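Local coordinates for protein laccase (PDB 4X4K) that probably oxidises phenolic substrates such as hydroquinones with four copper ions while reducing dioxygen to water, taking part in lignin degradation and detoxification, at residues F472-Q477 with L510-K515; Y175-F180 with E208-I213; R68-S73 with P98-D103. One frame throughout, in Å; residues are numbered along the deposited sequence. Where two conformers were deposited one is given.

Contact 1: F472-Q477 with L510-K515; sequences FFIVAQ and LAIAFK
The carbonyl oxygen of Ala511 is gripped by two successive amides of the facing strand. Ala476 N donates to Ala511 O at 3.2 Å along a lone pair in the carbonyl plane, and Val475 N reaches Ala511 O at 3.0 Å through a bent, weak bond. The backbone is pinned on both sides of this fork: Ala511 N gives a nearly straight bond to Ala476 O (2.7 Å, 170° at the hydrogen), and the antiparallel hydrogen-bonded pair Phe473–Ala513 exchanges bonds in both directions. Because Val475 and Ala476 together face Ala511, the register slips by one residue and the chain turns a corner at Val475, just after an inverse gamma turn centred on Ile474.

The side chains sort onto two faces. On the face of Ile474, Ile512 and Leu510, the Phe472 ring folds back over the neighbouring strand, its CG lying between the backbone N and carbonyl carbon (chi1 48°). Ile512 CG2 presses on one ring face, 3.4 Å from Phe472 CD1 and offset toward the rim, as a CH-pi contact, while Ile512 CD1 lies over the same face, near Phe472 CD2. Farther along, Leu510 CD1 meets Ile474 CG2. On the opposite face the alanines Ala476, Ala511 and Ala513 pack with the larger Phe473, beside Val475: Ala511 CB lies 3.7 Å from Ala476 CB, and Val475 sets CG2 on Ala511 and CG1 on Ala513. Strand 448-455 flanks 509-515 on its other edge, and the Phe472 side chain lies about 6 Å from that of His466, a probable type 2 copper ligand. The doubled residue Val475-Ala476 opposite Ala511 is a classic beta bulge, here between two antiparallel strands of a cupredoxin-like beta-sandwich of a multicopper oxidase.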
loop_
_atom_site.group_PDB
_atom_site.type_symbol
_atom_site.label_atom_id
_atom_site.label_comp_id
_atom_site.label_asym_id
_atom_site.label_seq_id
_atom_site.Cartn_x
_atom_site.Cartn_y
_atom_site.Cartn_z
ATOM N N PHE A 472 -3.215 -12.903 2.113
ATOM C CA PHE A 472 -3.950 -13.896 1.349
ATOM C C PHE A 472 -3.057 -14.790 0.513
ATOM O O PHE A 472 -1.837 -14.585 0.410
ATOM C CB PHE A 472 -4.953 -13.243 0.430
ATOM C CG PHE A 472 -4.394 -12.120 -0.379
ATOM C CD1 PHE A 472 -3.422 -12.348 -1.335
ATOM C CD2 PHE A 472 -4.889 -10.827 -0.223
ATOM C CE1 PHE A 472 -2.933 -11.300 -2.097
ATOM C CE2 PHE A 472 -4.383 -9.769 -0.973
ATOM C CZ PHE A 472 -3.420 -10.011 -1.923
ATOM N N PHE A 473 -3.689 -15.773 -0.112
ATOM C CA PHE A 473 -2.963 -16.747 -0.879
ATOM C C PHE A 473 -3.364 -16.557 -2.299
ATOM O O PHE A 473 -4.569 -16.549 -2.629
ATOM C CB PHE A 473 -3.338 -18.159 -0.428
ATOM C CG PHE A 473 -2.893 -18.478 0.957
ATOM C CD1 PHE A 473 -3.398 -17.783 2.041
ATOM C CD2 PHE A 473 -1.973 -19.476 1.181
ATOM C CE1 PHE A 473 -2.974 -18.058 3.333
ATOM C CE2 PHE A 473 -1.557 -19.780 2.467
ATOM C CZ PHE A 473 -2.061 -19.068 3.544
ATOM N N ILE A 474 -2.366 -16.392 -3.148
ATOM C CA ILE A 474 -2.651 -16.231 -4.551
ATOM C C ILE A 474 -2.826 -17.623 -5.146
ATOM O O ILE A 474 -1.868 -18.235 -5.635
ATOM C CB ILE A 474 -1.585 -15.396 -5.268
ATOM C CG1 ILE A 474 -1.454 -14.035 -4.569
ATOM C CG2 ILE A 474 -1.967 -15.207 -6.727
ATOM C CD1 ILE A 474 -0.327 -13.181 -5.101
ATOM N N VAL A 475 -4.053 -18.134 -5.049
ATOM C CA VAL A 475 -4.367 -19.468 -5.571
ATOM C C VAL A 475 -4.550 -19.428 -7.084
ATOM O O VAL A 475 -4.436 -20.465 -7.746
ATOM C CB VAL A 475 -5.554 -20.160 -4.854
ATOM C CG1 VAL A 475 -5.354 -20.114 -3.342
ATOM C CG2 VAL A 475 -6.897 -19.566 -5.261
ATOM N N ALA A 476 -4.808 -18.228 -7.612
ATOM C CA ALA A 476 -4.827 -17.968 -9.057
ATOM C C ALA A 476 -4.706 -16.482 -9.342
ATOM O O ALA A 476 -5.367 -15.666 -8.696
ATOM C CB ALA A 476 -6.087 -18.511 -9.715
ATOM N N GLN A 477 -3.844 -16.163 -10.310
ATOM C CA GLN A 477 -3.694 -14.826 -10.874
ATOM C C GLN A 477 -3.641 -15.028 -12.381
ATOM O O GLN A 477 -2.589 -15.313 -12.937
ATOM C CB GLN A 477 -2.406 -14.185 -10.363
ATOM C CG GLN A 477 -2.193 -12.752 -10.825
ATOM C CD GLN A 477 -1.064 -12.087 -10.071
ATOM O OE1 GLN A 477 0.091 -12.532 -10.110
ATOM N NE2 GLN A 477 -1.389 -11.011 -9.378
ATOM N N LEU A 510 -8.330 -12.516 -10.237
ATOM C CA LEU A 510 -7.431 -12.796 -9.138
ATOM C C LEU A 510 -8.283 -13.572 -8.193
ATOM O O LEU A 510 -9.399 -13.131 -7.843
ATOM C CB LEU A 510 -6.964 -11.514 -8.464
ATOM C CG LEU A 510 -6.144 -11.676 -7.175
ATOM C CD1 LEU A 510 -4.804 -12.382 -7.450
ATOM C CD2 LEU A 510 -5.948 -10.323 -6.488
ATOM N N ALA A 511 -7.746 -14.728 -7.795
ATOM C CA ALA A 511 -8.342 -15.598 -6.794
ATOM C C ALA A 511 -7.435 -15.662 -5.581
ATOM O O ALA A 511 -6.328 -16.239 -5.619
ATOM C CB ALA A 511 -8.562 -16.992 -7.358
ATOM N N ILE A 512 -7.914 -15.073 -4.492
ATOM C CA ILE A 512 -7.122 -15.015 -3.290
ATOM C C ILE A 512 -7.860 -15.687 -2.146
ATOM O O ILE A 512 -9.014 -15.397 -1.885
ATOM C CB ILE A 512 -6.749 -13.565 -2.929
ATOM C CG1 ILE A 512 -7.988 -12.652 -2.971
ATOM C CG2 ILE A 512 -5.637 -13.081 -3.844
ATOM C CD1 ILE A 512 -7.804 -11.273 -2.362
ATOM N N ALA A 513 -7.168 -16.573 -1.459
ATOM C CA ALA A 513 -7.722 -17.282 -0.318
ATOM C C ALA A 513 -7.216 -16.692 0.999
ATOM O O ALA A 513 -6.052 -16.313 1.117
ATOM C CB ALA A 513 -7.342 -18.763 -0.402
ATOM N N PHE A 514 -8.093 -16.621 1.988
ATOM C CA PHE A 514 -7.649 -16.356 3.351
ATOM C C PHE A 514 -8.439 -17.167 4.351
ATOM O O PHE A 514 -9.556 -17.638 4.058
ATOM C CB PHE A 514 -7.712 -14.872 3.704
ATOM C CG PHE A 514 -9.016 -14.207 3.359
ATOM C CD1 PHE A 514 -9.306 -13.842 2.049
ATOM C CD2 PHE A 514 -9.936 -13.895 4.353
ATOM C CE1 PHE A 514 -10.487 -13.220 1.731
ATOM C CE2 PHE A 514 -11.116 -13.251 4.041
ATOM C CZ PHE A 514 -11.395 -12.931 2.729
ATOM N N LYS A 515 -7.855 -17.318 5.534
ATOM C CA LYS A 515 -8.498 -18.033 6.618
ATOM C C LYS A 515 -9.398 -17.084 7.419
ATOM O O LYS A 515 -9.099 -15.891 7.557
ATOM C CB LYS A 515 -7.447 -18.717 7.510
ATOM C CG LYS A 515 -8.010 -19.883 8.326
ATOM C CD LYS A 515 -6.968 -20.600 9.192
ATOM C CE LYS A 515 -7.553 -21.909 9.746
ATOM N NZ LYS A 515 -6.870 -22.475 10.951
#

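Contact 2: Y175-F180 with E208-I213; sequences YGDGLF and ESVFEI. With NAG (2-acetamido-2-deoxy-beta-D-glucopyranose), chain B; NAG (2-acetamido-2-deoxy-beta-D-glucopyranose), chain C; BMA (beta-D-mannopyranose), chain D.
Asp177 plugs its carboxylate into the start of helix 210-217, and nearly all of the close packing gathers there. Its OD1 accepts from Val210 N at 2.8 Å through its syn lone pair, the bond almost straight at 175°. Its OD2 takes the hydroxyl of Ser209 at 2.5 Å from OG, also on the syn side but 21° out of the carboxylate plane. Two neighbouring donors thus hold both oxygens and fix the rotation of the group. Arg86 adds a salt bridge to OD1, and with Val210 N and Ser209 OG would probably favour the charged form; a water close to OD1 also lies 2.8 Å from Glu208 O.

Ser209 occupies the N-cap, its OG anti to the backbone N and in position for a capping bond from Phe211 N, whose exact place is less sure. An aspartate from the loop between strands 163-169 and 180-186 therefore joins the capped first turn, linking the first cupredoxin-like domain of the multicopper oxidase to the start of the helix that follows strand 195-205.

Beside the carboxylate, Phe211 presents its edge to Asp177 OD2, which lies 3.4 Å from CD2, with ring and carboxylate planes 69° apart. Val210 CG1 sits against one face of the ring.

Toward the sugars, van der Waals touches take over. The opposite ring face of Phe211 carries an N-acetylglucosamine, whose C1 stands 4.3 Å above the ring plane, over its centre, while O4 of the same sugar lies 3.3 Å from Phe211 CB. On the partly exposed side, Glu212 O comes within 3.3 Å of C6 of the glycan's beta-mannose.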
loop_
_atom_site.group_PDB
_atom_site.type_symbol
_atom_site.label_atom_id
_atom_site.label_comp_id
_atom_site.label_asym_id
_atom_site.label_seq_id
_atom_site.Cartn_x
_atom_site.Cartn_y
_atom_site.Cartn_z
ATOM N N TYR A 175 -2.649 10.267 1.075
ATOM C CA TYR A 175 -1.291 9.711 0.891
ATOM C C TYR A 175 -0.623 10.179 -0.395
ATOM O O TYR A 175 0.611 10.179 -0.488
ATOM C CB TYR A 175 -1.212 8.188 1.075
ATOM C CG TYR A 175 -1.454 7.316 -0.130
ATOM C CD1 TYR A 175 -0.443 7.081 -1.033
ATOM C CD2 TYR A 175 -2.693 6.666 -0.330
ATOM C CE1 TYR A 175 -0.632 6.270 -2.121
ATOM C CE2 TYR A 175 -2.899 5.832 -1.431
ATOM C CZ TYR A 175 -1.853 5.648 -2.331
ATOM O OH TYR A 175 -1.979 4.853 -3.454
ATOM N N GLY A 176 -1.440 10.599 -1.366
ATOM C CA GLY A 176 -0.938 11.162 -2.621
ATOM C C GLY A 176 -0.265 12.508 -2.489
ATOM O O GLY A 176 0.483 12.908 -3.365
ATOM N N ASP A 177 -0.517 13.198 -1.376
ATOM C CA ASP A 177 0.155 14.459 -1.068
ATOM C C ASP A 177 1.311 14.280 -0.083
ATOM O O ASP A 177 1.760 15.234 0.551
ATOM C CB ASP A 177 -0.850 15.478 -0.556
ATOM C CG ASP A 177 -1.680 16.084 -1.681
ATOM O OD1 ASP A 177 -1.284 15.922 -2.855
ATOM O OD2 ASP A 177 -2.717 16.723 -1.402
ATOM N N GLY A 178 1.778 13.048 0.044
ATOM C CA GLY A 178 2.936 12.747 0.860
ATOM C C GLY A 178 2.681 12.115 2.208
ATOM O O GLY A 178 3.632 11.856 2.951
ATOM N N LEU A 179 1.413 11.849 2.527
ATOM C CA LEU A 179 1.045 11.354 3.859
ATOM C C LEU A 179 1.274 9.836 4.034
ATOM O O LEU A 179 0.317 9.070 4.184
ATOM C CB LEU A 179 -0.409 11.741 4.173
ATOM C CG LEU A 179 -0.837 11.740 5.635
ATOM C CD1 LEU A 179 0.159 12.505 6.484
ATOM C CD2 LEU A 179 -2.223 12.328 5.859
ATOM N N PHE A 180 2.548 9.425 4.030
ATOM C CA PHE A 180 2.962 8.019 4.225
ATOM C C PHE A 180 4.350 8.036 4.813
ATOM O O PHE A 180 5.025 9.037 4.716
ATOM C CB PHE A 180 3.005 7.235 2.898
ATOM C CG PHE A 180 4.006 7.765 1.911
ATOM C CD1 PHE A 180 3.674 8.815 1.055
ATOM C CD2 PHE A 180 5.306 7.245 1.860
ATOM C CE1 PHE A 180 4.613 9.322 0.160
ATOM C CE2 PHE A 180 6.254 7.760 0.978
ATOM C CZ PHE A 180 5.896 8.799 0.122
ATOM N N GLU A 208 1.282 19.695 -7.572
ATOM C CA GLU A 208 0.205 20.370 -6.873
ATOM C C GLU A 208 -0.556 19.277 -6.110
ATOM O O GLU A 208 -0.303 18.087 -6.306
ATOM C CB GLU A 208 -0.724 21.076 -7.876
ATOM C CG GLU A 208 -1.381 20.129 -8.890
ATOM C CD GLU A 208 -0.421 19.662 -9.978
ATOM O OE1 GLU A 208 0.355 20.504 -10.465
ATOM O OE2 GLU A 208 -0.424 18.466 -10.361
ATOM N N SER A 209 -1.497 19.681 -5.265
ATOM C CA SER A 209 -2.259 18.757 -4.432
ATOM C C SER A 209 -3.080 17.804 -5.276
ATOM O O SER A 209 -3.709 18.193 -6.242
ATOM C CB SER A 209 -3.179 19.513 -3.482
ATOM O OG SER A 209 -3.894 18.631 -2.610
ATOM N N VAL A 210 -3.051 16.535 -4.898
ATOM C CA VAL A 210 -3.885 15.538 -5.509
ATOM C C VAL A 210 -5.348 16.056 -5.478
ATOM O O VAL A 210 -6.164 15.755 -6.354
ATOM C CB VAL A 210 -3.713 14.207 -4.740
ATOM C CG1 VAL A 210 -4.405 14.265 -3.388
ATOM C CG2 VAL A 210 -4.244 13.050 -5.546
ATOM N N PHE A 211 -5.668 16.863 -4.484
ATOM C CA PHE A 211 -7.041 17.326 -4.309
ATOM C C PHE A 211 -7.448 18.378 -5.330
ATOM O O PHE A 211 -8.644 18.542 -5.574
ATOM C CB PHE A 211 -7.287 17.808 -2.871
ATOM C CG PHE A 211 -7.218 16.697 -1.863
ATOM C CD1 PHE A 211 -8.297 15.821 -1.698
ATOM C CD2 PHE A 211 -6.060 16.501 -1.083
ATOM C CE1 PHE A 211 -8.225 14.788 -0.753
ATOM C CE2 PHE A 211 -5.984 15.472 -0.154
ATOM C CZ PHE A 211 -7.070 14.616 0.014
ATOM N N GLU A 212 -6.455 19.060 -5.925
ATOM C CA GLU A 212 -6.687 20.015 -7.025
ATOM C C GLU A 212 -7.137 19.275 -8.280
ATOM O O GLU A 212 -7.965 19.765 -9.031
ATOM C CB GLU A 212 -5.421 20.822 -7.324
ATOM C CG GLU A 212 -5.651 22.289 -7.679
ATOM C CD GLU A 212 -4.519 23.202 -7.195
ATOM O OE1 GLU A 212 -4.122 23.074 -6.009
ATOM O OE2 GLU A 212 -4.030 24.047 -7.986
ATOM N N ILE A 213 -6.609 18.078 -8.493
ATOM C CA ILE A 213 -6.844 17.403 -9.745
ATOM C C ILE A 213 -7.881 16.293 -9.667
ATOM O O ILE A 213 -8.214 15.687 -10.676
ATOM C CB ILE A 213 -5.527 16.930 -10.384
ATOM C CG1 ILE A 213 -4.710 16.080 -9.425
ATOM C CG2 ILE A 213 -4.713 18.149 -10.788
ATOM C CD1 ILE A 213 -3.242 16.008 -9.795
HETATM C C1 NAG B . -9.992 20.950 -2.327
HETATM C C2 NAG B . -9.188 21.704 -3.386
HETATM C C3 NAG B . -10.103 22.530 -4.260
HETATM C C4 NAG B . -11.249 21.666 -4.792
HETATM C C5 NAG B . -11.961 20.978 -3.617
HETATM C C6 NAG B . -13.123 20.100 -4.039
HETATM C C7 NAG B . -6.951 22.447 -2.804
HETATM C C8 NAG B . -6.120 23.544 -2.187
HETATM N N2 NAG B . -8.255 22.648 -2.813
HETATM O O3 NAG B . -9.313 23.020 -5.317
HETATM O O4 NAG B . -12.124 22.443 -5.573
HETATM O O5 NAG B . -10.998 20.173 -2.949
HETATM O O6 NAG B . -12.594 19.118 -4.886
HETATM O O7 NAG B . -6.438 21.438 -3.274
HETATM C C1 NAG C . -9.251 18.014 2.030
HETATM C C2 NAG C . -10.589 18.275 1.368
HETATM C C3 NAG C . -10.403 18.718 -0.078
HETATM C C4 NAG C . -9.568 19.989 -0.162
HETATM C C5 NAG C . -8.321 19.835 0.733
HETATM C C6 NAG C . -7.592 21.148 0.979
HETATM C C7 NAG C . -12.200 16.860 2.469
HETATM C C8 NAG C . -13.054 15.635 2.349
HETATM N N2 NAG C . -11.450 17.107 1.416
HETATM O O3 NAG C . -11.647 18.912 -0.717
HETATM O O4 NAG C . -9.135 20.135 -1.513
HETATM O O5 NAG C . -8.555 19.244 2.003
HETATM O O6 NAG C . -6.233 20.789 0.873
HETATM O O7 NAG C . -12.191 17.596 3.479
HETATM C C1 BMA D . -11.907 22.133 -6.962
HETATM C C2 BMA D . -13.170 22.552 -7.717
HETATM C C3 BMA D . -13.003 22.414 -9.237
HETATM C C4 BMA D . -11.667 22.949 -9.768
HETATM C C5 BMA D . -10.489 22.441 -8.899
HETATM C C6 BMA D . -9.085 22.855 -9.393
HETATM O O2 BMA D . -13.514 23.889 -7.343
HETATM O O3 BMA D . -14.120 22.967 -9.956
HETATM O O4 BMA D . -11.545 22.469 -11.116
HETATM O O5 BMA D . -10.709 22.731 -7.498
HETATM O O6 BMA D . -8.757 24.252 -9.348
HETATM O O HOH W 1 0.025 15.621 -5.061
#

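Contact 3: R68-S73 with P98-D103; sequences REYWLS and PAIIAD. With MAN (alpha-D-mannopyranose), chain E; NAG (2-acetamido-2-deoxy-beta-D-glucopyranose), chain I.
Strands 68-73 and 100-103 run almost antiparallel, at 171°, but their axes come no closer than 8.8 Å, so they meet through side chains as members of the two facing sheets of the first cupredoxin-like beta-sandwich. Alternate residues Arg68, Tyr70 and Leu72 direct their side chains across the gap opposite Ala102, Ile100 and Pro98.

Tyr70 stands at the middle. In the conformer described here, one of two, its CG lies anti to the carbonyl carbon (chi1 -76°), which sends the ring across to the other strand, where its hydroxyl donates to Ile101 O at 3.0 Å, tilted out of the carbonyl plane. Ile100 packs beneath the ring: CG1 lies over the centre of one face, and CG2 makes an off-centre CH-pi contact, 3.6 Å from Tyr70 CE2. The opposite face is covered by a mannose, with its C6 3.7 Å above the ring plane and offset toward the rim; O6 of that sugar also gives Tyr70 OH a weak bond. In this conformer the tyrosine is thus sandwiched between protein and glycan.

Toward Pro98 the side chains that meet are apolar. Leu72 splits its methyls, CD1 against Ile100 CD1 and CD2 against Pro98 CG, the leucine and proline sliding past each other in opposite directions. Strands 107-114 and 163-169 line the same interior, through Ile110 and Tyr167 on Leu72.

At the partly exposed end, Arg68 stretches its aliphatic chain alongside Ala102, with CD 4.1 Å from Ala102 CB. Its NE forms a salt bridge to Asp106, while NH2 reaches Asp103 OD2 at 2.9 Å in a second salt bridge, guanidinium and carboxylate planes turned 72° apart.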
loop_
_atom_site.group_PDB
_atom_site.type_symbol
_atom_site.label_atom_id
_atom_site.label_comp_id
_atom_site.label_asym_id
_atom_site.label_seq_id
_atom_site.Cartn_x
_atom_site.Cartn_y
_atom_site.Cartn_z
ATOM N N ARG A 68 6.370 0.401 22.306
ATOM C CA ARG A 68 7.041 1.448 21.586
ATOM C C ARG A 68 6.058 2.526 21.187
ATOM O O ARG A 68 5.039 2.241 20.525
ATOM C CB ARG A 68 7.765 0.878 20.377
ATOM C CG ARG A 68 8.963 0.039 20.783
ATOM C CD ARG A 68 9.898 -0.107 19.627
ATOM N NE ARG A 68 10.696 -1.306 19.750
ATOM C CZ ARG A 68 11.980 -1.336 20.111
ATOM N NH1 ARG A 68 12.618 -0.208 20.418
ATOM N NH2 ARG A 68 12.616 -2.509 20.166
ATOM N N GLU A 69 6.414 3.756 21.568
ATOM C CA GLU A 69 5.536 4.897 21.539
ATOM C C GLU A 69 6.028 5.954 20.553
ATOM O O GLU A 69 7.222 6.265 20.505
ATOM C CB GLU A 69 5.398 5.475 22.957
ATOM C CG GLU A 69 4.270 6.492 23.143
ATOM C CD GLU A 69 3.860 6.714 24.610
ATOM O OE1 GLU A 69 4.662 6.400 25.529
ATOM O OE2 GLU A 69 2.721 7.208 24.842
ATOM N N TYR A 70 5.085 6.512 19.781
ATOM C CA TYR A 70 5.373 7.481 18.747
ATOM C C TYR A 70 4.260 8.518 18.788
ATOM O O TYR A 70 3.106 8.175 19.042
ATOM C CB TYR A 70 5.397 6.814 17.357
ATOM C CG TYR A 70 6.633 5.989 17.013
ATOM C CD1 TYR A 70 7.728 6.575 16.384
ATOM C CD2 TYR A 70 6.684 4.612 17.271
ATOM C CE1 TYR A 70 8.848 5.833 16.043
ATOM C CE2 TYR A 70 7.805 3.863 16.942
ATOM C CZ TYR A 70 8.892 4.474 16.323
ATOM O OH TYR A 70 10.030 3.742 15.980
ATOM N N TRP A 71 4.616 9.787 18.576
ATOM C CA TRP A 71 3.648 10.840 18.343
ATOM C C TRP A 71 3.868 11.241 16.914
ATOM O O TRP A 71 5.013 11.394 16.497
ATOM C CB TRP A 71 3.877 12.050 19.264
ATOM C CG TRP A 71 3.453 11.797 20.687
ATOM C CD1 TRP A 71 2.278 12.210 21.310
ATOM C CD2 TRP A 71 4.180 11.050 21.652
ATOM N NE1 TRP A 71 2.253 11.753 22.615
ATOM C CE2 TRP A 71 3.406 11.041 22.849
ATOM C CE3 TRP A 71 5.420 10.385 21.629
ATOM C CZ2 TRP A 71 3.834 10.393 24.005
ATOM C CZ3 TRP A 71 5.852 9.743 22.783
ATOM C CH2 TRP A 71 5.060 9.755 23.959
ATOM N N LEU A 72 2.785 11.350 16.150
ATOM C CA LEU A 72 2.860 11.800 14.774
ATOM C C LEU A 72 1.884 12.933 14.607
ATOM O O LEU A 72 0.767 12.920 15.138
ATOM C CB LEU A 72 2.517 10.685 13.783
ATOM C CG LEU A 72 3.395 9.422 13.764
ATOM C CD1 LEU A 72 2.821 8.433 12.748
ATOM C CD2 LEU A 72 4.862 9.749 13.467
ATOM N N SER A 73 2.325 13.930 13.862
ATOM C CA SER A 73 1.484 15.052 13.596
ATOM C C SER A 73 1.182 15.041 12.121
ATOM O O SER A 73 2.098 15.049 11.298
ATOM C CB SER A 73 2.195 16.332 13.987
ATOM O OG SER A 73 1.320 17.405 13.823
ATOM N N PRO A 98 8.201 10.004 9.170
ATOM C CA PRO A 98 9.237 9.417 10.012
ATOM C C PRO A 98 9.138 7.899 10.045
ATOM O O PRO A 98 8.033 7.326 9.993
ATOM C CB PRO A 98 8.944 9.988 11.415
ATOM C CG PRO A 98 8.008 11.128 11.218
ATOM C CD PRO A 98 7.261 10.834 9.951
ATOM N N ALA A 99 10.302 7.257 10.132
ATOM C CA ALA A 99 10.364 5.813 10.237
ATOM C C ALA A 99 9.751 5.345 11.543
ATOM O O ALA A 99 10.125 5.809 12.617
ATOM C CB ALA A 99 11.792 5.349 10.140
ATOM N N ILE A 100 8.799 4.427 11.444
ATOM C CA ILE A 100 8.384 3.668 12.600
ATOM C C ILE A 100 9.109 2.337 12.522
ATOM O O ILE A 100 8.886 1.531 11.621
ATOM C CB ILE A 100 6.868 3.491 12.669
ATOM C CG1 ILE A 100 6.216 4.852 12.834
ATOM C CG2 ILE A 100 6.500 2.571 13.824
ATOM C CD1 ILE A 100 4.720 4.808 13.008
ATOM N N ILE A 101 10.031 2.136 13.451
ATOM C CA ILE A 101 10.827 0.935 13.447
ATOM C C ILE A 101 10.561 0.201 14.765
ATOM O O ILE A 101 10.582 0.803 15.842
ATOM C CB ILE A 101 12.321 1.261 13.179
ATOM C CG1 ILE A 101 12.463 1.834 11.761
ATOM C CG2 ILE A 101 13.222 0.022 13.345
ATOM C CD1 ILE A 101 13.815 2.448 11.437
ATOM N N ALA A 102 10.260 -1.091 14.672
ATOM C CA ALA A 102 10.021 -1.866 15.863
ATOM C C ALA A 102 10.521 -3.266 15.670
ATOM O O ALA A 102 11.031 -3.610 14.612
ATOM C CB ALA A 102 8.535 -1.858 16.221
ATOM N N ASP A 103 10.393 -4.081 16.701
ATOM C CA ASP A 103 10.687 -5.498 16.559
ATOM C C ASP A 103 9.413 -6.326 16.527
ATOM O O ASP A 103 8.387 -6.006 17.135
ATOM C CB ASP A 103 11.644 -6.010 17.656
ATOM C CG ASP A 103 13.035 -5.357 17.583
ATOM O OD1 ASP A 103 13.699 -5.469 16.536
ATOM O OD2 ASP A 103 13.473 -4.748 18.577
HETATM C C1 MAN E . 11.955 7.052 21.963
HETATM C C2 MAN E . 10.805 7.520 22.862
HETATM C C3 MAN E . 10.136 6.228 23.335
HETATM C C4 MAN E . 9.803 5.279 22.150
HETATM C C5 MAN E . 10.867 5.283 21.011
HETATM C C6 MAN E . 10.379 4.675 19.695
HETATM O O2 MAN E . 9.873 8.342 22.176
HETATM O O3 MAN E . 9.009 6.561 24.120
HETATM O O4 MAN E . 9.591 3.955 22.621
HETATM O O5 MAN E . 11.400 6.583 20.746
HETATM O O6 MAN E . 11.383 4.767 18.701
HETATM C C1 NAG I . 6.104 14.744 15.276
HETATM C C2 NAG I . 7.041 14.325 16.384
HETATM C C3 NAG I . 6.331 14.485 17.721
HETATM C C4 NAG I . 5.727 15.882 17.868
HETATM C C5 NAG I . 4.779 16.155 16.729
HETATM C C6 NAG I . 4.181 17.563 16.881
HETATM C C7 NAG I . 8.521 12.592 15.549
HETATM C C8 NAG I . 8.740 11.115 15.404
HETATM N N2 NAG I . 7.415 12.949 16.184
HETATM O O3 NAG I . 7.266 14.241 18.748
HETATM O O4 NAG I . 4.979 15.966 19.053
HETATM O O5 NAG I . 5.496 16.015 15.516
HETATM O O6 NAG I . 5.222 18.516 16.745
HETATM O O7 NAG I . 9.320 13.408 15.083
#

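In the fold
Along the chain the contacts come in series: contact 3 closes first, contact 2 follows, and contact 1 opens last. Contacts 2 and 3 are neighbours, with centres 22 Å and nearest atoms about 6 Å apart, and share the sheet of strands 100-103 and 180-186, since the loop of contact 2 leads into strand 180-186. Contact 1 belongs to the third cupredoxin-like domain, its centre 31 Å from each of the others, and lies across the chain's centre from contact 2. Contact 3 holds the two sheets of the first domain together, contact 2 ties that domain to the second, and contact 1 shapes one sheet beside the probable copper ligands.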